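Local coordinates for protein probable CoA-transferase alpha subunit (Rhodococcus jostii, PDB 6COJ) that probably acts on coenzyme A thioesters as one chain of a CoA-transferase-family enzyme, and binds a spirobicyclic CoA thioester, at residues 177-188 with 210-221; 131-140 with 167-175. The protein carries 1 engineered substitution. All blocks are in the same frame, centred on the assembly; numbering follows the deposited sequence.

Contact 1 of 2, residues 177-188 with 210-221; sequences LDAALVHLNLGD and AEKRFVSVERVV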
loop_
_atom_site.group_PDB
_atom_site.type_symbol
_atom_site.label_atom_id
_atom_site.label_comp_id
_atom_site.label_asym_id
_atom_site.label_seq_id
_atom_site.Cartn_x
_atom_site.Cartn_y
_atom_site.Cartn_z
ATOM N N LEU A 177 -7.683 -6.684 -15.504
ATOM C CA LEU A 177 -8.593 -7.818 -15.497
ATOM C C LEU A 177 -9.947 -7.437 -16.079
ATOM O O LEU A 177 -10.473 -6.355 -15.800
ATOM C CB LEU A 177 -8.822 -8.290 -14.061
ATOM C CG LEU A 177 -7.573 -8.458 -13.189
ATOM C CD1 LEU A 177 -7.959 -8.715 -11.734
ATOM C CD2 LEU A 177 -6.702 -9.582 -13.727
ATOM N N ASP A 178 -10.531 -8.351 -16.860
ATOM C CA ASP A 178 -11.921 -8.159 -17.250
ATOM C C ASP A 178 -12.837 -8.335 -16.054
ATOM O O ASP A 178 -13.850 -7.636 -15.935
ATOM C CB ASP A 178 -12.304 -9.128 -18.368
ATOM C CG ASP A 178 -11.513 -8.880 -19.631
ATOM O OD1 ASP A 178 -11.470 -7.715 -20.084
ATOM O OD2 ASP A 178 -10.912 -9.839 -20.147
ATOM N N ALA A 179 -12.508 -9.269 -15.162
ATOM C CA ALA A 179 -13.358 -9.526 -14.010
ATOM C C ALA A 179 -12.511 -9.975 -12.832
ATOM O O ALA A 179 -11.398 -10.485 -12.996
ATOM C CB ALA A 179 -14.431 -10.575 -14.327
ATOM N N ALA A 180 -13.047 -9.757 -11.633
ATOM C CA ALA A 180 -12.468 -10.283 -10.404
ATOM C C ALA A 180 -13.543 -11.039 -9.641
ATOM O O ALA A 180 -14.703 -10.610 -9.593
ATOM C CB ALA A 180 -11.915 -9.162 -9.504
ATOM N N LEU A 181 -13.149 -12.169 -9.056
ATOM C CA LEU A 181 -14.001 -12.977 -8.184
ATOM C C LEU A 181 -13.300 -13.064 -6.837
ATOM O O LEU A 181 -12.161 -13.536 -6.759
ATOM C CB LEU A 181 -14.187 -14.388 -8.757
ATOM C CG LEU A 181 -14.652 -14.491 -10.208
ATOM C CD1 LEU A 181 -14.627 -15.949 -10.653
ATOM C CD2 LEU A 181 -16.036 -13.901 -10.371
ATOM N N VAL A 182 -13.957 -12.581 -5.777
ATOM C CA VAL A 182 -13.381 -12.602 -4.436
ATOM C C VAL A 182 -14.460 -13.035 -3.453
ATOM O O VAL A 182 -15.654 -12.872 -3.703
ATOM C CB VAL A 182 -12.778 -11.233 -4.017
ATOM C CG1 VAL A 182 -11.678 -10.788 -5.001
ATOM C CG2 VAL A 182 -13.867 -10.164 -3.913
ATOM N N HIS A 183 -14.023 -13.587 -2.317
ATOM C CA HIS A 183 -14.916 -14.016 -1.244
ATOM C C HIS A 183 -14.490 -13.360 0.059
ATOM O O HIS A 183 -13.315 -13.428 0.435
ATOM C CB HIS A 183 -14.865 -15.535 -1.051
ATOM C CG HIS A 183 -15.850 -16.034 -0.048
ATOM N ND1 HIS A 183 -17.182 -16.220 -0.354
ATOM C CD2 HIS A 183 -15.711 -16.373 1.258
ATOM C CE1 HIS A 183 -17.819 -16.667 0.717
ATOM N NE2 HIS A 183 -16.948 -16.774 1.707
ATOM N N LEU A 184 -15.446 -12.756 0.756
ATOM C CA LEU A 184 -15.179 -12.066 2.010
ATOM C C LEU A 184 -16.162 -12.524 3.085
ATOM O O LEU A 184 -17.121 -13.256 2.827
ATOM C CB LEU A 184 -15.199 -10.539 1.828
ATOM C CG LEU A 184 -13.929 -10.034 1.138
ATOM C CD1 LEU A 184 -14.100 -8.609 0.642
ATOM C CD2 LEU A 184 -12.724 -10.116 2.088
ATOM N N ASN A 185 -15.915 -12.091 4.318
ATOM C CA ASN A 185 -16.694 -12.635 5.420
ATOM C C ASN A 185 -18.042 -11.955 5.607
ATOM O O ASN A 185 -18.990 -12.592 6.074
ATOM C CB ASN A 185 -15.886 -12.615 6.719
ATOM C CG ASN A 185 -14.628 -13.454 6.612
ATOM O OD1 ASN A 185 -14.633 -14.662 6.927
ATOM N ND2 ASN A 185 -13.557 -12.843 6.158
ATOM N N LEU A 186 -18.146 -10.674 5.287
ATOM C CA LEU A 186 -19.343 -9.916 5.601
ATOM C C LEU A 186 -19.448 -8.785 4.599
ATOM O O LEU A 186 -18.431 -8.208 4.205
ATOM C CB LEU A 186 -19.216 -9.324 7.011
ATOM C CG LEU A 186 -20.491 -8.927 7.737
ATOM C CD1 LEU A 186 -21.403 -10.138 7.913
ATOM C CD2 LEU A 186 -20.100 -8.364 9.081
ATOM N N GLY A 187 -20.666 -8.452 4.203
ATOM C CA GLY A 187 -20.843 -7.338 3.289
ATOM C C GLY A 187 -22.287 -6.900 3.259
ATOM O O GLY A 187 -23.175 -7.600 3.750
ATOM N N ASP A 188 -22.514 -5.731 2.658
ATOM C CA ASP A 188 -23.855 -5.201 2.465
ATOM C C ASP A 188 -24.280 -5.373 1.002
ATOM O O ASP A 188 -23.507 -5.846 0.158
ATOM C CB ASP A 188 -23.976 -3.787 3.059
ATOM C CG ASP A 188 -23.310 -2.692 2.216
ATOM O OD1 ASP A 188 -22.921 -2.941 1.047
ATOM O OD2 ASP A 188 -23.112 -1.594 2.783
ATOM N N ALA A 210 -9.905 -4.625 -11.878
ATOM C CA ALA A 210 -10.855 -5.295 -12.751
ATOM C C ALA A 210 -11.958 -4.357 -13.225
ATOM O O ALA A 210 -12.289 -3.361 -12.577
ATOM C CB ALA A 210 -11.497 -6.494 -12.041
ATOM N N GLU A 211 -12.570 -4.739 -14.348
ATOM C CA GLU A 211 -13.727 -4.023 -14.880
ATOM C C GLU A 211 -15.023 -4.445 -14.192
ATOM O O GLU A 211 -15.813 -3.594 -13.767
ATOM C CB GLU A 211 -13.829 -4.290 -16.377
ATOM C CG GLU A 211 -14.966 -3.580 -17.079
ATOM C CD GLU A 211 -14.746 -2.086 -17.196
ATOM O OE1 GLU A 211 -15.741 -1.356 -17.394
ATOM O OE2 GLU A 211 -13.575 -1.652 -17.090
ATOM N N LYS A 212 -15.264 -5.753 -14.081
ATOM C CA LYS A 212 -16.461 -6.298 -13.441
ATOM C C LYS A 212 -16.047 -7.046 -12.181
ATOM O O LYS A 212 -15.162 -7.901 -12.232
ATOM C CB LYS A 212 -17.174 -7.286 -14.369
ATOM C CG LYS A 212 -17.621 -6.733 -15.704
ATOM C CD LYS A 212 -18.190 -7.870 -16.560
ATOM C CE LYS A 212 -18.267 -7.507 -18.033
ATOM N NZ LYS A 212 -19.114 -6.308 -18.268
ATOM N N ARG A 213 -16.679 -6.731 -11.052
ATOM C CA ARG A 213 -16.210 -7.206 -9.758
ATOM C C ARG A 213 -17.342 -7.911 -9.029
ATOM O O ARG A 213 -18.388 -7.307 -8.767
ATOM C CB ARG A 213 -15.705 -6.030 -8.922
ATOM C CG ARG A 213 -14.341 -5.491 -9.347
ATOM C CD ARG A 213 -14.404 -4.577 -10.560
ATOM N NE ARG A 213 -15.293 -3.435 -10.349
ATOM C CZ ARG A 213 -14.917 -2.299 -9.770
ATOM N NH1 ARG A 213 -13.673 -2.157 -9.338
ATOM N NH2 ARG A 213 -15.783 -1.309 -9.634
ATOM N N PHE A 214 -17.130 -9.177 -8.684
ATOM C CA PHE A 214 -18.129 -9.963 -7.970
ATOM C C PHE A 214 -17.543 -10.429 -6.650
ATOM O O PHE A 214 -16.468 -11.037 -6.626
ATOM C CB PHE A 214 -18.603 -11.128 -8.839
ATOM C CG PHE A 214 -19.203 -10.661 -10.118
ATOM C CD1 PHE A 214 -20.468 -10.110 -10.133
ATOM C CD2 PHE A 214 -18.443 -10.643 -11.280
ATOM C CE1 PHE A 214 -20.999 -9.616 -11.296
ATOM C CE2 PHE A 214 -18.974 -10.156 -12.455
ATOM C CZ PHE A 214 -20.254 -9.638 -12.460
ATOM N N VAL A 215 -18.231 -10.109 -5.553
ATOM C CA VAL A 215 -17.825 -10.529 -4.215
ATOM C C VAL A 215 -18.899 -11.456 -3.671
ATOM O O VAL A 215 -20.082 -11.093 -3.633
ATOM C CB VAL A 215 -17.571 -9.347 -3.260
ATOM C CG1 VAL A 215 -18.793 -8.459 -3.108
ATOM C CG2 VAL A 215 -17.113 -9.861 -1.902
ATOM N N SER A 216 -18.504 -12.665 -3.302
ATOM C CA SER A 216 -19.370 -13.507 -2.497
ATOM C C SER A 216 -19.015 -13.284 -1.030
ATOM O O SER A 216 -17.861 -13.013 -0.695
ATOM C CB SER A 216 -19.262 -14.981 -2.915
ATOM O OG SER A 216 -17.927 -15.459 -2.846
ATOM N N VAL A 217 -20.024 -13.343 -0.159
ATOM C CA VAL A 217 -19.815 -13.105 1.267
ATOM C C VAL A 217 -20.528 -14.189 2.059
ATOM O O VAL A 217 -21.542 -14.738 1.618
ATOM C CB VAL A 217 -20.292 -11.708 1.742
ATOM C CG1 VAL A 217 -19.478 -10.616 1.092
ATOM C CG2 VAL A 217 -21.772 -11.527 1.441
ATOM N N GLU A 218 -20.002 -14.487 3.254
ATOM C CA GLU A 218 -20.671 -15.453 4.123
ATOM C C GLU A 218 -22.083 -15.010 4.483
ATOM O O GLU A 218 -22.989 -15.842 4.622
ATOM C CB GLU A 218 -19.879 -15.690 5.411
ATOM C CG GLU A 218 -18.520 -16.339 5.256
ATOM C CD GLU A 218 -18.644 -17.781 4.791
ATOM O OE1 GLU A 218 -17.897 -18.146 3.863
ATOM O OE2 GLU A 218 -19.510 -18.513 5.311
ATOM N N ARG A 219 -22.283 -13.711 4.671
ATOM C CA ARG A 219 -23.568 -13.178 5.083
ATOM C C ARG A 219 -23.670 -11.743 4.587
ATOM O O ARG A 219 -22.703 -10.976 4.665
ATOM C CB ARG A 219 -23.697 -13.196 6.612
ATOM C CG ARG A 219 -25.048 -12.719 7.134
ATOM C CD ARG A 219 -25.087 -12.716 8.655
ATOM N NE ARG A 219 -24.781 -14.027 9.209
ATOM C CZ ARG A 219 -25.700 -14.931 9.536
ATOM N NH1 ARG A 219 -26.991 -14.668 9.354
ATOM N NH2 ARG A 219 -25.328 -16.108 10.040
ATOM N N VAL A 220 -24.848 -11.388 4.083
ATOM C CA VAL A 220 -25.175 -10.018 3.720
ATOM C C VAL A 220 -25.924 -9.403 4.888
ATOM O O VAL A 220 -26.882 -9.996 5.404
ATOM C CB VAL A 220 -26.017 -9.965 2.434
ATOM C CG1 VAL A 220 -26.480 -8.537 2.168
ATOM C CG2 VAL A 220 -25.212 -10.462 1.262
ATOM N N VAL A 221 -25.475 -8.222 5.319
ATOM C CA VAL A 221 -26.067 -7.494 6.433
ATOM C C VAL A 221 -26.290 -6.052 5.992
ATOM O O VAL A 221 -25.797 -5.616 4.956
ATOM C CB VAL A 221 -25.165 -7.544 7.683
ATOM C CG1 VAL A 221 -24.956 -8.987 8.137
ATOM C CG2 VAL A 221 -23.830 -6.878 7.387
#
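Glu-218 OE1 takes two partners, His-183 NE2 at 2.7 Å and the hydroxyl of Tyr-261. The imidazole N-H points along its own ring plane to the anti side of the oxygen and somewhat out of the carboxylate plane, while ring and carboxylate planes stand 77° apart. Glu-218 OE2 is engaged in turn by the backbone N of Asn-250, which fixes the carboxylate further. At the other ring nitrogen, His-183 ND1 lies 2.7 Å from Ser-216 OG, also at the ring edge and nearly straight (164°). With CG anti to the backbone N (chi1 -175°), the imidazole swings across to the neighbouring strand and meets both partners. A leucine in its place would probably leave Ser-216 OG without its ring partner and the Glu-218 carboxylate to its partners outside the strand pair.

Beneath these bonds runs a parallel beta pair: strands 177-184 and 213-217, joined through helix 203-208 in a beta-alpha-beta crossover of the central sheet. Backbone bonds alternate, Phe-214 N to Ala-180 O (3.0 Å), then Val-182 N to Phe-214 O (3.1 Å). Ala-180, Val-182, Leu-184, Val-215 and Val-217 share one face; compact aliphatic side chains suit the part of it that helix 203-208 covers, and Val-182 CG2 rests 3.8 Å from Val-215 CG2. Past a classic beta bulge, Asn-185 and Leu-186 opposite Ala-194, Val-221 N bonds to Gly-187 O at 2.9 Å. Glycine fits there because a CB would press on Val-217 CG1.

Both nitrogens of one buried ring are thus committed to polar partners on the adjacent strand and the residue just beyond it, which implies an imidazole whose rotation is fixed by two polar partners in the buried interior.

Contact 2 of 2, residues 131-140 with 167-175; sequences LPFLPIRAGL and ETLIAMPAL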
loop_
_atom_site.group_PDB
_atom_site.type_symbol
_atom_site.label_atom_id
_atom_site.label_comp_id
_atom_site.label_asym_id
_atom_site.label_seq_id
_atom_site.Cartn_x
_atom_site.Cartn_y
_atom_site.Cartn_z
ATOM N N LEU A 131 -1.745 2.525 -14.308
ATOM C CA LEU A 131 -0.403 2.704 -14.834
ATOM C C LEU A 131 -0.022 1.530 -15.725
ATOM O O LEU A 131 -0.472 0.404 -15.505
ATOM C CB LEU A 131 0.611 2.791 -13.691
ATOM C CG LEU A 131 0.457 4.020 -12.799
ATOM C CD1 LEU A 131 1.313 3.892 -11.556
ATOM C CD2 LEU A 131 0.833 5.280 -13.565
ATOM N N PRO A 132 0.806 1.750 -16.746
ATOM C CA PRO A 132 1.173 0.640 -17.646
ATOM C C PRO A 132 2.178 -0.324 -17.050
ATOM O O PRO A 132 2.272 -1.469 -17.518
ATOM C CB PRO A 132 1.762 1.357 -18.872
ATOM C CG PRO A 132 2.229 2.699 -18.330
ATOM C CD PRO A 132 1.275 3.060 -17.229
ATOM N N PHE A 133 2.939 0.097 -16.043
ATOM C CA PHE A 133 3.913 -0.762 -15.397
ATOM C C PHE A 133 4.249 -0.162 -14.043
ATOM O O PHE A 133 3.987 1.018 -13.776
ATOM C CB PHE A 133 5.203 -0.863 -16.220
ATOM C CG PHE A 133 6.052 0.389 -16.148
ATOM C CD1 PHE A 133 5.763 1.487 -16.944
ATOM C CD2 PHE A 133 7.114 0.474 -15.256
ATOM C CE1 PHE A 133 6.513 2.648 -16.857
ATOM C CE2 PHE A 133 7.868 1.631 -15.166
ATOM C CZ PHE A 133 7.572 2.720 -15.966
ATOM N N LEU A 134 4.867 -0.986 -13.204
ATOM C CA LEU A 134 5.605 -0.510 -12.040
ATOM C C LEU A 134 6.940 -1.238 -12.012
ATOM O O LEU A 134 7.008 -2.421 -12.373
ATOM C CB LEU A 134 4.850 -0.785 -10.723
ATOM C CG LEU A 134 3.645 0.110 -10.425
ATOM C CD1 LEU A 134 2.830 -0.428 -9.255
ATOM C CD2 LEU A 134 4.116 1.550 -10.144
ATOM N N PRO A 135 8.015 -0.563 -11.620
ATOM C CA PRO A 135 9.324 -1.215 -11.571
ATOM C C PRO A 135 9.419 -2.079 -10.330
ATOM O O PRO A 135 8.839 -1.774 -9.285
ATOM C CB PRO A 135 10.295 -0.038 -11.450
ATOM C CG PRO A 135 9.478 1.014 -10.705
ATOM C CD PRO A 135 8.083 0.860 -11.233
ATOM N N ILE A 136 10.189 -3.159 -10.445
ATOM C CA ILE A 136 10.378 -4.078 -9.331
ATOM C C ILE A 136 11.680 -4.826 -9.555
ATOM O O ILE A 136 12.096 -5.050 -10.695
ATOM C CB ILE A 136 9.159 -5.027 -9.176
ATOM C CG1 ILE A 136 9.241 -5.849 -7.885
ATOM C CG2 ILE A 136 9.045 -5.970 -10.370
ATOM C CD1 ILE A 136 7.911 -6.512 -7.457
ATOM N N ARG A 137 12.349 -5.177 -8.457
ATOM C CA ARG A 137 13.588 -5.939 -8.550
ATOM C C ARG A 137 13.305 -7.416 -8.805
ATOM O O ARG A 137 13.991 -8.053 -9.617
ATOM C CB ARG A 137 14.388 -5.771 -7.260
ATOM C CG ARG A 137 15.819 -6.234 -7.358
ATOM C CD ARG A 137 16.625 -5.877 -6.114
ATOM N NE ARG A 137 16.083 -4.702 -5.457
ATOM C CZ ARG A 137 16.594 -3.492 -5.605
ATOM N NH1 ARG A 137 16.047 -2.450 -4.977
ATOM N NH2 ARG A 137 17.640 -3.328 -6.407
ATOM N N ALA A 138 12.296 -7.970 -8.125
ATOM C CA ALA A 138 11.974 -9.391 -8.240
ATOM C C ALA A 138 11.777 -9.791 -9.695
ATOM O O ALA A 138 11.073 -9.114 -10.451
ATOM C CB ALA A 138 10.691 -9.684 -7.454
ATOM N N GLY A 139 12.394 -10.912 -10.074
ATOM C CA GLY A 139 12.348 -11.380 -11.446
ATOM C C GLY A 139 13.704 -11.307 -12.113
ATOM O O GLY A 139 14.063 -12.190 -12.897
ATOM N N LEU A 140 14.475 -10.259 -11.809
ATOM C CA LEU A 140 15.792 -10.086 -12.416
ATOM C C LEU A 140 16.671 -11.293 -12.143
ATOM O O LEU A 140 16.740 -11.791 -11.014
ATOM C CB LEU A 140 16.479 -8.849 -11.844
ATOM C CG LEU A 140 16.036 -7.467 -12.297
ATOM C CD1 LEU A 140 16.789 -6.455 -11.463
ATOM C CD2 LEU A 140 16.321 -7.234 -13.783
ATOM N N GLU A 167 20.189 1.989 -12.522
ATOM C CA GLU A 167 19.580 0.693 -12.276
ATOM C C GLU A 167 18.603 0.355 -13.384
ATOM O O GLU A 167 17.803 1.194 -13.803
ATOM C CB GLU A 167 18.790 0.741 -10.976
ATOM C CG GLU A 167 19.626 0.872 -9.752
ATOM C CD GLU A 167 18.851 0.506 -8.505
ATOM O OE1 GLU A 167 19.258 0.961 -7.420
ATOM O OE2 GLU A 167 17.848 -0.232 -8.613
ATOM N N THR A 168 18.646 -0.897 -13.830
ATOM C CA THR A 168 17.666 -1.434 -14.763
ATOM C C THR A 168 16.853 -2.490 -14.024
ATOM O O THR A 168 17.418 -3.439 -13.469
ATOM C CB THR A 168 18.350 -2.025 -15.993
ATOM O OG1 THR A 168 19.036 -0.980 -16.693
ATOM C CG2 THR A 168 17.336 -2.628 -16.931
ATOM N N LEU A 169 15.543 -2.294 -13.978
ATOM C CA LEU A 169 14.640 -3.103 -13.171
ATOM C C LEU A 169 13.609 -3.778 -14.068
ATOM O O LEU A 169 13.437 -3.420 -15.234
ATOM C CB LEU A 169 13.936 -2.218 -12.139
ATOM C CG LEU A 169 14.870 -1.537 -11.140
ATOM C CD1 LEU A 169 14.285 -0.211 -10.668
ATOM C CD2 LEU A 169 15.126 -2.480 -9.988
ATOM N N ILE A 170 12.915 -4.777 -13.523
ATOM C CA ILE A 170 11.774 -5.346 -14.233
ATOM C C ILE A 170 10.690 -4.284 -14.329
ATOM O O ILE A 170 10.360 -3.625 -13.335
ATOM C CB ILE A 170 11.236 -6.576 -13.486
ATOM C CG1 ILE A 170 12.311 -7.658 -13.341
ATOM C CG2 ILE A 170 9.981 -7.112 -14.163
ATOM C CD1 ILE A 170 12.752 -8.290 -14.659
ATOM N N ALA A 171 10.131 -4.100 -15.519
ATOM C CA ALA A 171 8.920 -3.296 -15.673
ATOM C C ALA A 171 7.751 -4.263 -15.591
ATOM O O ALA A 171 7.390 -4.908 -16.581
ATOM C CB ALA A 171 8.934 -2.560 -17.011
ATOM N N MET A 172 7.182 -4.426 -14.408
ATOM C CA MET A 172 6.046 -5.327 -14.289
ATOM C C MET A 172 4.844 -4.702 -14.980
ATOM O O MET A 172 4.398 -3.626 -14.569
ATOM C CB MET A 172 5.731 -5.563 -12.816
ATOM C CG MET A 172 4.514 -6.450 -12.620
ATOM S SD MET A 172 4.787 -8.105 -13.273
ATOM C CE MET A 172 3.088 -8.647 -13.332
ATOM N N PRO A 173 4.298 -5.313 -16.028
ATOM C CA PRO A 173 3.129 -4.722 -16.684
ATOM C C PRO A 173 1.899 -4.816 -15.793
ATOM O O PRO A 173 1.773 -5.706 -14.943
ATOM C CB PRO A 173 2.955 -5.592 -17.936
ATOM C CG PRO A 173 3.476 -6.940 -17.495
ATOM C CD PRO A 173 4.672 -6.608 -16.627
ATOM N N ALA A 174 0.974 -3.887 -16.009
ATOM C CA ALA A 174 -0.290 -3.932 -15.289
ATOM C C ALA A 174 -1.026 -5.235 -15.573
ATOM O O ALA A 174 -1.111 -5.689 -16.722
ATOM C CB ALA A 174 -1.162 -2.754 -15.711
ATOM N N LEU A 175 -1.558 -5.839 -14.512
ATOM C CA LEU A 175 -2.421 -7.013 -14.640
ATOM C C LEU A 175 -3.882 -6.561 -14.677
ATOM O O LEU A 175 -4.658 -6.740 -13.732
ATOM C CB LEU A 175 -2.145 -7.998 -13.502
ATOM C CG LEU A 175 -0.747 -8.633 -13.516
ATOM C CD1 LEU A 175 -0.476 -9.391 -12.222
ATOM C CD2 LEU A 175 -0.583 -9.555 -14.722
#
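Ile-170 fits tightly into the turn that follows strand 133-136: its CB sits 3.3 Å from Ile-136 O, and CG1, anti to the carbonyl carbon (chi1 -59°), reaches 3.5 Å from Ala-138 O, which is buried without a polar partner. A branched aliphatic chain fills this site, and Gly-139 gives it room: a CB there would crowd Ile-170 CG1, and its backbone angles alone favour glycine. Alongside, Ile-136 CG2 lies 3.9 Å from Ile-170 CB, on a face that helix 117-128 covers through Cys-122.

The two strands are neighbours in a three-stranded antiparallel sheet, with 168-173 in the middle. Leu-134 and Met-172 form a hydrogen-bonded pair (Met-172 N to Leu-134 O, 2.9 Å). Pro-135 and Pro-173 occupy non-hydrogen-bonded positions, where a missing N-H costs no bond to the facing strand.

Between the strands the charged end is loose: Arg-137 NH2 and Glu-167 OE2 make only a long salt bridge, 3.8 Å. Both are buried against other chains: Arg-137 NH1 bonds Arg-130 O of the second subunit, and Glu-167 pairs with a basic side chain of another protein's chain. More open are Pro-132 and Ala-174, whose N meets Pro-132 O from above its carbonyl plane.

Contacts 1 and 2 follow one another along the chain: 131-140 with 167-175 closes before 177-188 with 210-221 opens, and strand 168-173 is followed after a three-residue link by strand 177-184. Their centres are 28 Å apart, and apart from that adjoining stretch they do not touch. Contact 2 belongs to a small antiparallel sheet toward the periphery, where the second subunit and another protein's chain pack on it. Contact 1 lies deeper, in the seven-stranded parallel sheet, with strands 35-38 and 244-247 as its outer neighbours. The chain therefore passes from an assembly surface into the core, and helix 117-128, which backs contact 2, begins at Ala-117 of the CoA-thioester pocket.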